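Local coordinates for protein IAA acetyltransferase (Bacillus cereus ATCC 14579, PDB 1Y9K) that probably transfers an acetyl group from acetyl-coenzyme A to an amine, with the fold of the GNAT N-acetyltransferases, at residues Glu8-Glu13 against Thr39-Gln44; Gly50-Leu55 against Lys80-His85; Ser96-Gly101 against Cys116-Phe121; Ser122-Tyr127 against Met146-Met151. All blocks are in the same frame, centred on the assembly; numbering follows the deposited sequence.

Contact 1. Residues Glu8-Glu13 against Thr39-Gln44; sequences ERIPKE and TYVAKQ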
loop_
_atom_site.group_PDB
_atom_site.type_symbol
_atom_site.label_atom_id
_atom_site.label_comp_id
_atom_site.label_asym_id
_atom_site.label_seq_id
_atom_site.Cartn_x
_atom_site.Cartn_y
_atom_site.Cartn_z
ATOM N N GLU A 8 -6.296 11.744 -6.389
ATOM C CA GLU A 8 -7.391 12.375 -5.653
ATOM C C GLU A 8 -8.054 11.405 -4.665
ATOM O O GLU A 8 -7.963 10.191 -4.817
ATOM C CB GLU A 8 -8.426 13.000 -6.633
ATOM C CG GLU A 8 -8.709 12.170 -7.910
ATOM C CD GLU A 8 -9.452 12.944 -9.020
ATOM O OE1 GLU A 8 -8.890 13.921 -9.582
ATOM O OE2 GLU A 8 -10.596 12.548 -9.355
ATOM N N ARG A 9 -8.698 11.954 -3.642
ATOM C CA ARG A 9 -9.537 11.171 -2.743
ATOM C C ARG A 9 -10.800 10.641 -3.398
ATOM O O ARG A 9 -11.408 11.303 -4.245
ATOM C CB ARG A 9 -9.958 12.001 -1.542
ATOM C CG ARG A 9 -9.044 11.819 -0.392
ATOM C CD ARG A 9 -9.796 11.643 0.897
ATOM N NE ARG A 9 -10.467 10.353 0.941
ATOM C CZ ARG A 9 -11.260 9.976 1.932
ATOM N NH1 ARG A 9 -11.472 10.789 2.965
ATOM N NH2 ARG A 9 -11.838 8.787 1.891
ATOM N N ILE A 10 -11.200 9.447 -2.981
ATOM C CA ILE A 10 -12.471 8.887 -3.391
ATOM C C ILE A 10 -13.236 8.461 -2.148
ATOM O O ILE A 10 -12.620 8.151 -1.128
ATOM C CB ILE A 10 -12.313 7.692 -4.377
ATOM C CG1 ILE A 10 -11.389 6.623 -3.799
ATOM C CG2 ILE A 10 -11.826 8.178 -5.755
ATOM C CD1 ILE A 10 -11.832 5.227 -4.095
ATOM N N PRO A 11 -14.582 8.471 -2.216
ATOM C CA PRO A 11 -15.363 7.914 -1.110
ATOM C C PRO A 11 -15.258 6.385 -1.075
ATOM O O PRO A 11 -15.003 5.758 -2.104
ATOM C CB PRO A 11 -16.790 8.357 -1.436
ATOM C CG PRO A 11 -16.805 8.520 -2.905
ATOM C CD PRO A 11 -15.446 8.990 -3.296
ATOM N N LYS A 12 -15.450 5.796 0.099
ATOM C CA LYS A 12 -15.341 4.338 0.259
ATOM C C LYS A 12 -16.358 3.528 -0.566
ATOM O O LYS A 12 -16.126 2.357 -0.874
ATOM C CB LYS A 12 -15.379 3.945 1.740
ATOM C CG LYS A 12 -16.420 4.650 2.588
ATOM C CD LYS A 12 -15.957 4.665 4.038
ATOM C CE LYS A 12 -17.056 5.126 5.001
ATOM N NZ LYS A 12 -16.481 5.435 6.364
ATOM N N GLU A 13 -17.468 4.169 -0.930
ATOM C CA GLU A 13 -18.512 3.556 -1.753
ATOM C C GLU A 13 -18.101 3.456 -3.224
ATOM O O GLU A 13 -18.846 2.914 -4.040
ATOM C CB GLU A 13 -19.823 4.355 -1.650
ATOM C CG GLU A 13 -20.342 4.566 -0.227
ATOM C CD GLU A 13 -19.781 5.824 0.452
ATOM O OE1 GLU A 13 -18.988 6.559 -0.181
ATOM O OE2 GLU A 13 -20.134 6.070 1.630
ATOM N N THR A 39 -9.017 6.362 1.201
ATOM C CA THR A 39 -8.588 5.820 -0.082
ATOM C C THR A 39 -8.345 6.923 -1.108
ATOM O O THR A 39 -9.197 7.777 -1.325
ATOM C CB THR A 39 -9.621 4.824 -0.636
ATOM O OG1 THR A 39 -9.982 3.883 0.383
ATOM C CG2 THR A 39 -9.065 4.083 -1.838
ATOM N N TYR A 40 -7.169 6.890 -1.730
ATOM C CA TYR A 40 -6.820 7.819 -2.798
ATOM C C TYR A 40 -6.535 7.040 -4.076
ATOM O O TYR A 40 -5.919 5.978 -4.026
ATOM C CB TYR A 40 -5.617 8.684 -2.395
ATOM C CG TYR A 40 -5.847 9.470 -1.120
ATOM C CD1 TYR A 40 -5.900 8.823 0.120
ATOM C CD2 TYR A 40 -6.007 10.856 -1.150
ATOM C CE1 TYR A 40 -6.118 9.522 1.297
ATOM C CE2 TYR A 40 -6.225 11.575 0.028
ATOM C CZ TYR A 40 -6.284 10.892 1.250
ATOM O OH TYR A 40 -6.508 11.579 2.429
ATOM N N VAL A 41 -6.998 7.546 -5.215
ATOM C CA VAL A 41 -6.723 6.876 -6.490
ATOM C C VAL A 41 -5.855 7.712 -7.431
ATOM O O VAL A 41 -5.861 8.933 -7.364
ATOM C CB VAL A 41 -8.013 6.379 -7.212
ATOM C CG1 VAL A 41 -8.768 5.389 -6.340
ATOM C CG2 VAL A 41 -8.916 7.558 -7.639
ATOM N N ALA A 42 -5.098 7.029 -8.286
ATOM C CA ALA A 42 -4.348 7.667 -9.365
ATOM C C ALA A 42 -5.076 7.441 -10.694
ATOM O O ALA A 42 -5.496 6.316 -11.003
ATOM C CB ALA A 42 -2.934 7.121 -9.429
ATOM N N LYS A 43 -5.233 8.514 -11.469
ATOM C CA LYS A 43 -5.876 8.434 -12.785
ATOM C C LYS A 43 -4.936 8.884 -13.899
ATOM O O LYS A 43 -4.221 9.875 -13.735
ATOM C CB LYS A 43 -7.154 9.279 -12.812
ATOM C CG LYS A 43 -8.085 9.035 -11.646
ATOM C CD LYS A 43 -9.443 9.646 -11.886
ATOM C CE LYS A 43 -10.295 9.522 -10.635
ATOM N NZ LYS A 43 -11.750 9.538 -10.936
ATOM N N GLN A 44 -4.919 8.134 -15.005
ATOM C CA GLN A 44 -4.244 8.550 -16.258
ATOM C C GLN A 44 -4.580 7.663 -17.470
ATOM O O GLN A 44 -4.611 6.431 -17.363
ATOM C CB GLN A 44 -2.717 8.702 -16.106
ATOM C CG GLN A 44 -1.927 7.411 -16.083
ATOM C CD GLN A 44 -0.777 7.419 -17.066
ATOM O OE1 GLN A 44 0.387 7.292 -16.679
ATOM N NE2 GLN A 44 -1.097 7.560 -18.350
#
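The strand segments around Glu-8 and Tyr-40 run antiparallel with a marked twist, their axes 127° apart and 4.6 Å at closest approach. Glu-8 and Val-41 form a hydrogen-bonded pair: Val-41 N donates to Glu-8 O at 2.8 Å and Glu-8 N returns a bond to Val-41 O at 3.0 Å. Arg-9 and Tyr-40 make up the next, non-hydrogen-bonded pair.

The side chains of Glu-8, Ile-10, Thr-39 and Val-41 share one face of this ladder. Ile-10 fills the middle of it with its branches divided between two partners: CG2 of Ile-10 meets Val-41 CG2 at 3.5 Å, while its CD1 reaches Thr-39 CG2 at 3.7 Å and also touches Val-41 CG1. With chi1 at 54°, CG1 of Ile-10 sits between its own backbone N and carbonyl carbon, which brings it near Thr-39 O and puts CD1 within reach of both partners. Farther along, Glu-8 and the extended chain of Lys-43 meet nearly at right angles. Their salt bridge is a loose one, Glu-8 OE2 lying 3.6 Å from Lys-43 NZ and slightly closer to the CE methylene.

On the reverse face Arg-9 and Tyr-40 are neighbours, with Arg-9 NE 4.2 Å above the Tyr-40 ring plane, toward its rim. The guanidinium, 39° from the ring plane, is too distant for more than a weak cation-pi attraction. Pro-16 packs on Ile-10 and Val-41, whereas on the other face Thr-89 of helix 78-92 packs on Tyr-40 and Leu-82 on Ala-42. Strand 6-10 is the N-terminal edge strand of the GNAT sheet, pairing with strand 38-43, which pairs in turn with strand 48-56.

Contact 2. Residues Gly50-Leu55 against Lys80-His85; sequences GVYVLL and KKLLRH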
loop_
_atom_site.group_PDB
_atom_site.type_symbol
_atom_site.label_atom_id
_atom_site.label_comp_id
_atom_site.label_asym_id
_atom_site.label_seq_id
_atom_site.Cartn_x
_atom_site.Cartn_y
_atom_site.Cartn_z
ATOM N N GLY A 50 -3.974 3.416 -10.307
ATOM C CA GLY A 50 -3.238 3.329 -9.060
ATOM C C GLY A 50 -4.162 3.606 -7.888
ATOM O O GLY A 50 -5.214 4.237 -8.040
ATOM N N VAL A 51 -3.780 3.120 -6.714
ATOM C CA VAL A 51 -4.563 3.333 -5.515
ATOM C C VAL A 51 -3.662 3.188 -4.296
ATOM O O VAL A 51 -2.601 2.564 -4.384
ATOM C CB VAL A 51 -5.778 2.355 -5.449
ATOM C CG1 VAL A 51 -5.322 0.881 -5.406
ATOM C CG2 VAL A 51 -6.708 2.696 -4.289
ATOM N N TYR A 52 -4.067 3.817 -3.188
ATOM C CA TYR A 52 -3.553 3.505 -1.860
ATOM C C TYR A 52 -4.614 3.791 -0.782
ATOM O O TYR A 52 -5.502 4.625 -0.974
ATOM C CB TYR A 52 -2.223 4.221 -1.572
ATOM C CG TYR A 52 -2.307 5.716 -1.275
ATOM C CD1 TYR A 52 -2.676 6.180 -0.008
ATOM C CD2 TYR A 52 -1.975 6.666 -2.253
ATOM C CE1 TYR A 52 -2.734 7.549 0.276
ATOM C CE2 TYR A 52 -2.026 8.034 -1.980
ATOM C CZ TYR A 52 -2.409 8.461 -0.713
ATOM O OH TYR A 52 -2.469 9.800 -0.433
ATOM N N VAL A 53 -4.529 3.067 0.330
ATOM C CA VAL A 53 -5.423 3.237 1.467
ATOM C C VAL A 53 -4.548 3.532 2.686
ATOM O O VAL A 53 -3.620 2.772 3.003
ATOM C CB VAL A 53 -6.301 1.967 1.723
ATOM C CG1 VAL A 53 -7.249 2.158 2.907
ATOM C CG2 VAL A 53 -7.093 1.599 0.492
ATOM N N LEU A 54 -4.846 4.657 3.341
ATOM C CA LEU A 54 -4.231 5.046 4.611
ATOM C C LEU A 54 -5.154 4.692 5.758
ATOM O O LEU A 54 -6.352 4.933 5.684
ATOM C CB LEU A 54 -3.953 6.546 4.631
ATOM C CG LEU A 54 -2.728 6.990 3.842
ATOM C CD1 LEU A 54 -2.576 8.496 3.896
ATOM C CD2 LEU A 54 -1.474 6.308 4.372
ATOM N N LEU A 55 -4.602 4.085 6.806
ATOM C CA LEU A 55 -5.361 3.820 8.024
ATOM C C LEU A 55 -4.625 4.403 9.224
ATOM O O LEU A 55 -3.412 4.245 9.345
ATOM C CB LEU A 55 -5.577 2.320 8.202
ATOM C CG LEU A 55 -6.431 1.815 9.374
ATOM C CD1 LEU A 55 -7.889 2.217 9.198
ATOM C CD2 LEU A 55 -6.303 0.306 9.540
ATOM N N LYS A 80 6.179 5.237 -6.900
ATOM C CA LYS A 80 6.877 6.446 -6.446
ATOM C C LYS A 80 5.921 7.602 -6.145
ATOM O O LYS A 80 5.943 8.156 -5.042
ATOM C CB LYS A 80 7.862 6.898 -7.523
ATOM C CG LYS A 80 9.316 6.573 -7.277
ATOM C CD LYS A 80 10.139 7.852 -7.081
ATOM C CE LYS A 80 9.975 8.451 -5.679
ATOM N NZ LYS A 80 10.504 9.856 -5.597
ATOM N N LYS A 81 5.089 7.953 -7.130
ATOM C CA LYS A 81 4.143 9.071 -7.025
ATOM C C LYS A 81 3.070 8.894 -5.953
ATOM O O LYS A 81 2.807 9.825 -5.195
ATOM C CB LYS A 81 3.493 9.349 -8.383
ATOM C CG LYS A 81 4.323 10.252 -9.279
ATOM C CD LYS A 81 4.086 9.982 -10.756
ATOM C CE LYS A 81 4.919 10.927 -11.618
ATOM N NZ LYS A 81 5.451 10.243 -12.836
ATOM N N LEU A 82 2.457 7.711 -5.893
ATOM C CA LEU A 82 1.445 7.404 -4.877
ATOM C C LEU A 82 2.026 7.472 -3.469
ATOM O O LEU A 82 1.351 7.888 -2.519
ATOM C CB LEU A 82 0.840 6.016 -5.109
ATOM C CG LEU A 82 -0.187 5.819 -6.232
ATOM C CD1 LEU A 82 -0.398 4.319 -6.494
ATOM C CD2 LEU A 82 -1.520 6.532 -5.940
ATOM N N LEU A 83 3.287 7.060 -3.358
ATOM C CA LEU A 83 3.999 6.987 -2.094
ATOM C C LEU A 83 4.320 8.390 -1.582
ATOM O O LEU A 83 4.016 8.705 -0.430
ATOM C CB LEU A 83 5.275 6.164 -2.284
ATOM C CG LEU A 83 5.665 5.073 -1.293
ATOM C CD1 LEU A 83 4.470 4.259 -0.777
ATOM C CD2 LEU A 83 6.681 4.168 -1.963
ATOM N N ARG A 84 4.931 9.219 -2.436
ATOM C CA ARG A 84 5.113 10.649 -2.161
ATOM C C ARG A 84 3.806 11.272 -1.650
ATOM O O ARG A 84 3.811 11.985 -0.642
ATOM C CB ARG A 84 5.590 11.411 -3.414
ATOM C CG ARG A 84 7.030 11.110 -3.891
ATOM C CD ARG A 84 7.602 12.252 -4.776
ATOM N NE ARG A 84 7.224 12.179 -6.201
ATOM C CZ ARG A 84 6.133 12.735 -6.746
ATOM N NH1 ARG A 84 5.904 12.610 -8.050
ATOM N NH2 ARG A 84 5.261 13.412 -6.002
ATOM N N HIS A 85 2.697 10.975 -2.336
ATOM C CA HIS A 85 1.371 11.514 -1.992
ATOM C C HIS A 85 0.847 11.013 -0.644
ATOM O O HIS A 85 0.254 11.789 0.114
ATOM C CB HIS A 85 0.359 11.205 -3.101
ATOM C CG HIS A 85 -0.919 11.987 -3.010
ATOM N ND1 HIS A 85 -1.879 11.746 -2.049
ATOM C CD2 HIS A 85 -1.418 12.972 -3.795
ATOM C CE1 HIS A 85 -2.904 12.559 -2.234
ATOM N NE2 HIS A 85 -2.651 13.311 -3.289
#
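The phenolic oxygen of Tyr-52 is gripped by two side chains of the helix that covers the sheet. His-85 ND1 approaches Tyr-52 OH to 2.6 Å, with either atom a possible donor, and Thr-89 OG1, one turn farther on, makes a second hydrogen bond to the same oxygen. The hydroxyl lies near the imidazole plane, at the ring edge, and ND1 in turn lies near the plane of the phenol. The rings themselves are inclined at 55°, their centroids 5.8 Å apart, so the link is made through polar atoms at the rims and is no stack. Two bonds to one hydroxyl should restrict rotation of the phenol C-O and hold the buried tyrosine in place.

Leu-82 supplies the apolar half of the contact. Its CD2 methyl meets the Tyr-52 ring at the edge, 3.7 Å from CD2 of the tyrosine. Leu-82 CD1 reaches the strand backbone, 3.5 Å from Val-51 O. Gly-50 has no side chain, and Leu-82 CD1 comes directly against its CA at 4.0 Å.

Tyr-52 turns CG between its backbone N and carbonyl carbon (chi1 75°), and the ring then spans the gap from strand to helix. Segments 50-55 and 80-85 run 29° from parallel, their axes 9.0 Å apart. A helix packed across the sheet in this way is part of the GNAT fold, where the helix after the fourth strand, here helix 78-92 after strand 61-69, typically follows a loop that binds acetyl-CoA, probably so here too. Strands 38-43 and 61-69 flank strand 48-56, Tyr-40 lays its ring against Tyr-52 with planes nearly parallel, and Leu-83 of the helix faces strand 61-69 and helix 107-115.

Contact 3. Residues Ser96-Gly101 against Cys116-Phe121; sequences SKLEVG and CGFRIF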
loop_
_atom_site.group_PDB
_atom_site.type_symbol
_atom_site.label_atom_id
_atom_site.label_comp_id
_atom_site.label_asym_id
_atom_site.label_seq_id
_atom_site.Cartn_x
_atom_site.Cartn_y
_atom_site.Cartn_z
ATOM N N SER A 96 3.069 11.767 12.827
ATOM C CA SER A 96 4.523 11.790 12.933
ATOM C C SER A 96 5.178 10.484 12.444
ATOM O O SER A 96 6.401 10.419 12.301
ATOM C CB SER A 96 4.948 12.093 14.373
ATOM O OG SER A 96 4.607 11.018 15.231
ATOM N N LYS A 97 4.368 9.458 12.182
ATOM C CA LYS A 97 4.880 8.153 11.758
ATOM C C LYS A 97 4.019 7.563 10.634
ATOM O O LYS A 97 2.792 7.519 10.740
ATOM C CB LYS A 97 4.946 7.187 12.956
ATOM C CG LYS A 97 5.833 5.961 12.747
ATOM C CD LYS A 97 5.900 5.071 13.999
ATOM C CE LYS A 97 7.246 4.342 14.088
ATOM N NZ LYS A 97 7.113 2.856 14.296
ATOM N N LEU A 98 4.675 7.136 9.556
ATOM C CA LEU A 98 4.020 6.397 8.478
ATOM C C LEU A 98 4.605 4.987 8.353
ATOM O O LEU A 98 5.821 4.819 8.311
ATOM C CB LEU A 98 4.103 7.155 7.140
ATOM C CG LEU A 98 3.285 6.609 5.955
ATOM C CD1 LEU A 98 1.764 6.600 6.206
ATOM C CD2 LEU A 98 3.615 7.359 4.673
ATOM N N GLU A 99 3.726 3.986 8.320
ATOM C CA GLU A 99 4.125 2.585 8.182
ATOM C C GLU A 99 3.568 1.933 6.921
ATOM O O GLU A 99 2.521 2.321 6.390
ATOM C CB GLU A 99 3.730 1.772 9.413
ATOM C CG GLU A 99 4.341 2.320 10.718
ATOM C CD GLU A 99 4.082 1.442 11.925
ATOM O OE1 GLU A 99 3.044 0.765 11.977
ATOM O OE2 GLU A 99 4.921 1.433 12.847
ATOM N N VAL A 100 4.300 0.937 6.445
ATOM C CA VAL A 100 3.887 0.122 5.327
ATOM C C VAL A 100 4.452 -1.284 5.548
ATOM O O VAL A 100 5.589 -1.450 5.999
ATOM C CB VAL A 100 4.366 0.743 3.979
ATOM C CG1 VAL A 100 5.900 0.712 3.858
ATOM C CG2 VAL A 100 3.690 0.060 2.782
ATOM N N GLY A 101 3.640 -2.293 5.252
ATOM C CA GLY A 101 4.091 -3.678 5.284
ATOM C C GLY A 101 4.155 -4.203 3.869
ATOM O O GLY A 101 3.476 -3.684 2.974
ATOM N N CYS A 116 12.351 5.548 -0.919
ATOM C CA CYS A 116 11.431 6.617 -0.552
ATOM C C CYS A 116 11.484 7.011 0.940
ATOM O O CYS A 116 10.708 7.843 1.379
ATOM C CB CYS A 116 10.002 6.251 -0.986
ATOM S SG CYS A 116 9.784 6.088 -2.811
ATOM N N GLY A 117 12.391 6.420 1.712
ATOM C CA GLY A 117 12.603 6.846 3.098
ATOM C C GLY A 117 12.154 5.905 4.207
ATOM O O GLY A 117 12.415 6.164 5.376
ATOM N N PHE A 118 11.471 4.823 3.849
ATOM C CA PHE A 118 11.043 3.809 4.814
ATOM C C PHE A 118 12.204 2.936 5.304
ATOM O O PHE A 118 13.094 2.564 4.536
ATOM C CB PHE A 118 9.938 2.936 4.214
ATOM C CG PHE A 118 8.609 3.639 4.092
ATOM C CD1 PHE A 118 8.263 4.309 2.917
ATOM C CD2 PHE A 118 7.700 3.633 5.153
ATOM C CE1 PHE A 118 7.028 4.961 2.802
ATOM C CE2 PHE A 118 6.465 4.283 5.045
ATOM C CZ PHE A 118 6.133 4.946 3.872
ATOM N N ARG A 119 12.198 2.623 6.592
ATOM C CA ARG A 119 13.205 1.759 7.161
ATOM C C ARG A 119 12.571 0.468 7.691
ATOM O O ARG A 119 11.539 0.511 8.367
ATOM C CB ARG A 119 13.968 2.492 8.260
ATOM C CG ARG A 119 15.205 1.751 8.742
ATOM C CD ARG A 119 15.775 2.432 9.946
ATOM N NE ARG A 119 16.974 1.764 10.435
ATOM C CZ ARG A 119 17.677 2.180 11.482
ATOM N NH1 ARG A 119 17.280 3.256 12.147
ATOM N NH2 ARG A 119 18.757 1.520 11.877
ATOM N N ILE A 120 13.190 -0.668 7.379
ATOM C CA ILE A 120 12.707 -1.971 7.839
ATOM C C ILE A 120 13.008 -2.095 9.327
ATOM O O ILE A 120 14.138 -1.868 9.746
ATOM C CB ILE A 120 13.380 -3.148 7.058
ATOM C CG1 ILE A 120 13.114 -3.067 5.548
ATOM C CG2 ILE A 120 12.930 -4.498 7.598
ATOM C CD1 ILE A 120 14.198 -3.801 4.701
ATOM N N PHE A 121 12.000 -2.456 10.121
ATOM C CA PHE A 121 12.164 -2.523 11.581
ATOM C C PHE A 121 11.676 -3.823 12.227
ATOM O O PHE A 121 12.033 -4.108 13.351
ATOM C CB PHE A 121 11.551 -1.288 12.280
ATOM C CG PHE A 121 10.039 -1.289 12.335
ATOM C CD1 PHE A 121 9.365 -1.799 13.443
ATOM C CD2 PHE A 121 9.286 -0.756 11.293
ATOM C CE1 PHE A 121 7.966 -1.801 13.498
ATOM C CE2 PHE A 121 7.887 -0.745 11.350
ATOM C CZ PHE A 121 7.231 -1.269 12.449
#
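Phe-118 turns its ring toward strand 97-103 directly after Gly-117, which closes the preceding helix in a Schellman motif with a positive phi of 110°. The phenylalanine ring takes contacts from two sides. Val-100 CG1 sits over one face, 3.9 Å from the Phe-118 ring centroid, a CH-pi contact offset toward the rim. Leu-98 works at the far end instead: its CD2 methyl packs on Phe-118 CZ at 3.6 Å, and its carbonyl oxygen lies at the ring edge near the plane, 3.4 Å from Phe-118 CE2. Chi1 of Val-100 is 67°, a setting in which CG1 stands between the backbone N and carbonyl carbon and can cover the ring.

Three residues on, Phe-121 turns toward the same strand from the side where Lys-97 and Glu-99 stand. Lys-97 NZ hovers over the face of Phe-121, 4.8 Å from the ring centroid and 20° off the normal, in a cation-pi contact. Within a salt bridge, Lys-97 NZ also donates a 3.0 Å hydrogen bond to the anti lone pair of Glu-99 OE2. Glu-99 OE2 lies 3.6 Å from Phe-121 CZ as well, so ring, ammonium and carboxylate form one cluster.

Met-151 and Tyr-113 pack on Phe-118 as well. No hydrogen bond joins the two segments; side chains, with Leu-98 O, make the contact, strand 141-152 lying between strands 97-103 and 119-124, as expected for the C-terminal half of the GNAT fold.

Contact 4. Residues Ser122-Tyr127 against Met146-Met151; sequences SIDFDY and MIRLAM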
loop_
_atom_site.group_PDB
_atom_site.type_symbol
_atom_site.label_atom_id
_atom_site.label_comp_id
_atom_site.label_asym_id
_atom_site.label_seq_id
_atom_site.Cartn_x
_atom_site.Cartn_y
_atom_site.Cartn_z
ATOM N N SER A 122 10.891 -4.621 11.509
ATOM C CA SER A 122 10.206 -5.760 12.117
ATOM C C SER A 122 9.635 -6.741 11.085
ATOM O O SER A 122 9.430 -6.387 9.927
ATOM C CB SER A 122 9.065 -5.251 13.008
ATOM O OG SER A 122 8.889 -6.115 14.112
ATOM N N ILE A 123 9.366 -7.962 11.542
ATOM C CA ILE A 123 8.820 -9.052 10.730
ATOM C C ILE A 123 7.632 -9.697 11.466
ATOM O O ILE A 123 7.800 -10.176 12.591
ATOM C CB ILE A 123 9.890 -10.157 10.465
ATOM C CG1 ILE A 123 11.161 -9.564 9.855
ATOM C CG2 ILE A 123 9.336 -11.257 9.550
ATOM C CD1 ILE A 123 12.439 -10.262 10.298
ATOM N N ASP A 124 6.443 -9.682 10.859
ATOM C CA ASP A 124 5.338 -10.525 11.328
ATOM C C ASP A 124 5.456 -11.879 10.637
ATOM O O ASP A 124 5.134 -12.002 9.451
ATOM C CB ASP A 124 3.950 -9.938 11.005
ATOM C CG ASP A 124 3.662 -8.626 11.714
ATOM O OD1 ASP A 124 4.271 -8.332 12.778
ATOM O OD2 ASP A 124 2.778 -7.882 11.204
ATOM N N PHE A 125 5.903 -12.892 11.376
ATOM C CA PHE A 125 6.092 -14.228 10.818
ATOM C C PHE A 125 4.776 -14.934 10.510
ATOM O O PHE A 125 3.846 -14.893 11.306
ATOM C CB PHE A 125 6.963 -15.093 11.743
ATOM C CG PHE A 125 8.380 -14.622 11.842
ATOM C CD1 PHE A 125 8.826 -13.949 12.979
ATOM C CD2 PHE A 125 9.276 -14.831 10.784
ATOM C CE1 PHE A 125 10.148 -13.496 13.069
ATOM C CE2 PHE A 125 10.594 -14.377 10.862
ATOM C CZ PHE A 125 11.033 -13.711 12.009
ATOM N N ASP A 126 4.720 -15.579 9.349
ATOM C CA ASP A 126 3.581 -16.401 8.926
ATOM C C ASP A 126 2.299 -15.594 8.698
ATOM O O ASP A 126 1.202 -16.151 8.683
ATOM C CB ASP A 126 3.325 -17.555 9.908
ATOM C CG ASP A 126 4.465 -18.560 9.944
ATOM O OD1 ASP A 126 4.902 -19.022 8.861
ATOM O OD2 ASP A 126 4.914 -18.894 11.066
ATOM N N TYR A 127 2.448 -14.289 8.510
ATOM C CA TYR A 127 1.313 -13.399 8.335
ATOM C C TYR A 127 0.389 -13.880 7.221
ATOM O O TYR A 127 -0.832 -13.965 7.404
ATOM C CB TYR A 127 1.801 -11.979 8.039
ATOM C CG TYR A 127 0.689 -10.986 7.796
ATOM C CD1 TYR A 127 0.206 -10.174 8.833
ATOM C CD2 TYR A 127 0.110 -10.855 6.530
ATOM C CE1 TYR A 127 -0.830 -9.253 8.605
ATOM C CE2 TYR A 127 -0.921 -9.946 6.298
ATOM C CZ TYR A 127 -1.380 -9.151 7.335
ATOM O OH TYR A 127 -2.393 -8.252 7.086
HETATM N N MSE A 146 5.306 -10.857 6.744
HETATM C CA MSE A 146 5.170 -9.425 6.471
HETATM C C MSE A 146 6.369 -8.668 7.032
HETATM O O MSE A 146 6.621 -8.662 8.240
HETATM C CB MSE A 146 3.853 -8.867 7.039
HETATM C CG MSE A 146 3.454 -7.462 6.563
HETATM SE SE MSE A 146 2.953 -7.362 4.808
HETATM C CE MSE A 146 1.165 -7.388 4.986
ATOM N N ILE A 147 7.125 -8.050 6.138
ATOM C CA ILE A 147 8.197 -7.150 6.542
ATOM C C ILE A 147 7.580 -5.782 6.837
ATOM O O ILE A 147 6.825 -5.236 6.019
ATOM C CB ILE A 147 9.319 -7.038 5.453
ATOM C CG1 ILE A 147 9.835 -8.426 5.017
ATOM C CG2 ILE A 147 10.450 -6.127 5.915
ATOM C CD1 ILE A 147 10.205 -9.385 6.124
ATOM N N ARG A 148 7.897 -5.244 8.011
ATOM C CA ARG A 148 7.301 -4.002 8.500
ATOM C C ARG A 148 8.315 -2.877 8.345
ATOM O O ARG A 148 9.490 -3.022 8.728
ATOM C CB ARG A 148 6.896 -4.135 9.976
ATOM C CG ARG A 148 5.992 -5.330 10.316
ATOM C CD ARG A 148 4.571 -5.081 9.852
ATOM N NE ARG A 148 3.943 -3.994 10.609
ATOM C CZ ARG A 148 2.883 -3.294 10.202
ATOM N NH1 ARG A 148 2.317 -3.564 9.023
ATOM N NH2 ARG A 148 2.387 -2.321 10.979
ATOM N N LEU A 149 7.864 -1.770 7.766
ATOM C CA LEU A 149 8.720 -0.618 7.535
ATOM C C LEU A 149 8.050 0.637 8.081
ATOM O O LEU A 149 6.819 0.714 8.177
ATOM C CB LEU A 149 9.048 -0.441 6.037
ATOM C CG LEU A 149 9.740 -1.517 5.183
ATOM C CD1 LEU A 149 8.734 -2.489 4.547
ATOM C CD2 LEU A 149 10.567 -0.848 4.099
ATOM N N ALA A 150 8.865 1.621 8.442
ATOM C CA ALA A 150 8.348 2.841 9.039
ATOM C C ALA A 150 9.168 4.050 8.650
ATOM O O ALA A 150 10.347 3.957 8.307
ATOM C CB ALA A 150 8.273 2.712 10.548
HETATM N N MSE A 151 8.512 5.194 8.725
HETATM C CA MSE A 151 9.082 6.458 8.343
HETATM C C MSE A 151 8.641 7.498 9.382
HETATM O O MSE A 151 7.447 7.591 9.727
HETATM C CB MSE A 151 8.531 6.822 6.972
HETATM C CG MSE A 151 9.303 7.872 6.243
HETATM SE SE MSE A 151 8.374 8.482 4.834
HETATM C CE MSE A 151 9.648 9.445 4.053
#
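Tyr-127 and Met-146, a selenomethionine, both extend CG away from the backbone N (chi1 178° and -167°), and their side chains lie alongside each other. Bends at chi2 (70°) and chi3 bring Met-146 CE over the tyrosine. The Met-146 CE methyl lies above the Tyr-127 ring face, 4.0 Å from the centroid, in a CH-pi contact, while SE stays farther off in a Met-aromatic arrangement.

Next to this pair the backbones form an antiparallel ladder. Asp-124 N donates to Met-146 O at 2.8 Å, and Met-146 N donates back to Asp-124 O at 2.9 Å; Arg-148 N bonds Ser-122 O at 2.7 Å. Strand 119-124 thereby joins strand 141-152 in the C-terminal part of the GNAT sheet, after which a type II turn from Asp-124 to Tyr-127 leads into helix 127-131.

Arg-148 lies on the same face as Ser-122 and Asp-124. Arg-148 CD lies 3.6 Å from Asp-124 OD2, but that oxygen stands well out of the guanidinium plane, a matter of charge alone; NH1 pairs with Glu-63 instead. On the reverse face Ile-123 CG1 and Ile-147 CD1 touch at 3.9 Å.

In the fold
All four contacts reach one mixed sheet, but contact 2 and contact 3 are buried whereas contact 1 is partly buried and contact 4 lies at the surface. Contacts 1 and 4 are antiparallel strand ladders on opposite sides of the chain's centre, their centres about 26 Å apart; in both, the backbone ladder is flanked by acid and base side chains, Glu-8 with Lys-43 and Asp-124 near Arg-148. Contact 2 alone joins strand to helix, and it touches contact 1 where strands 38-43 and 48-56 pair. Leu-54 and Leu-98 pack together between contacts 2 and 3. Contacts 3 and 4 share strand 119-124: the former relies on aromatic side chains, the latter chiefly on backbone hydrogen bonds.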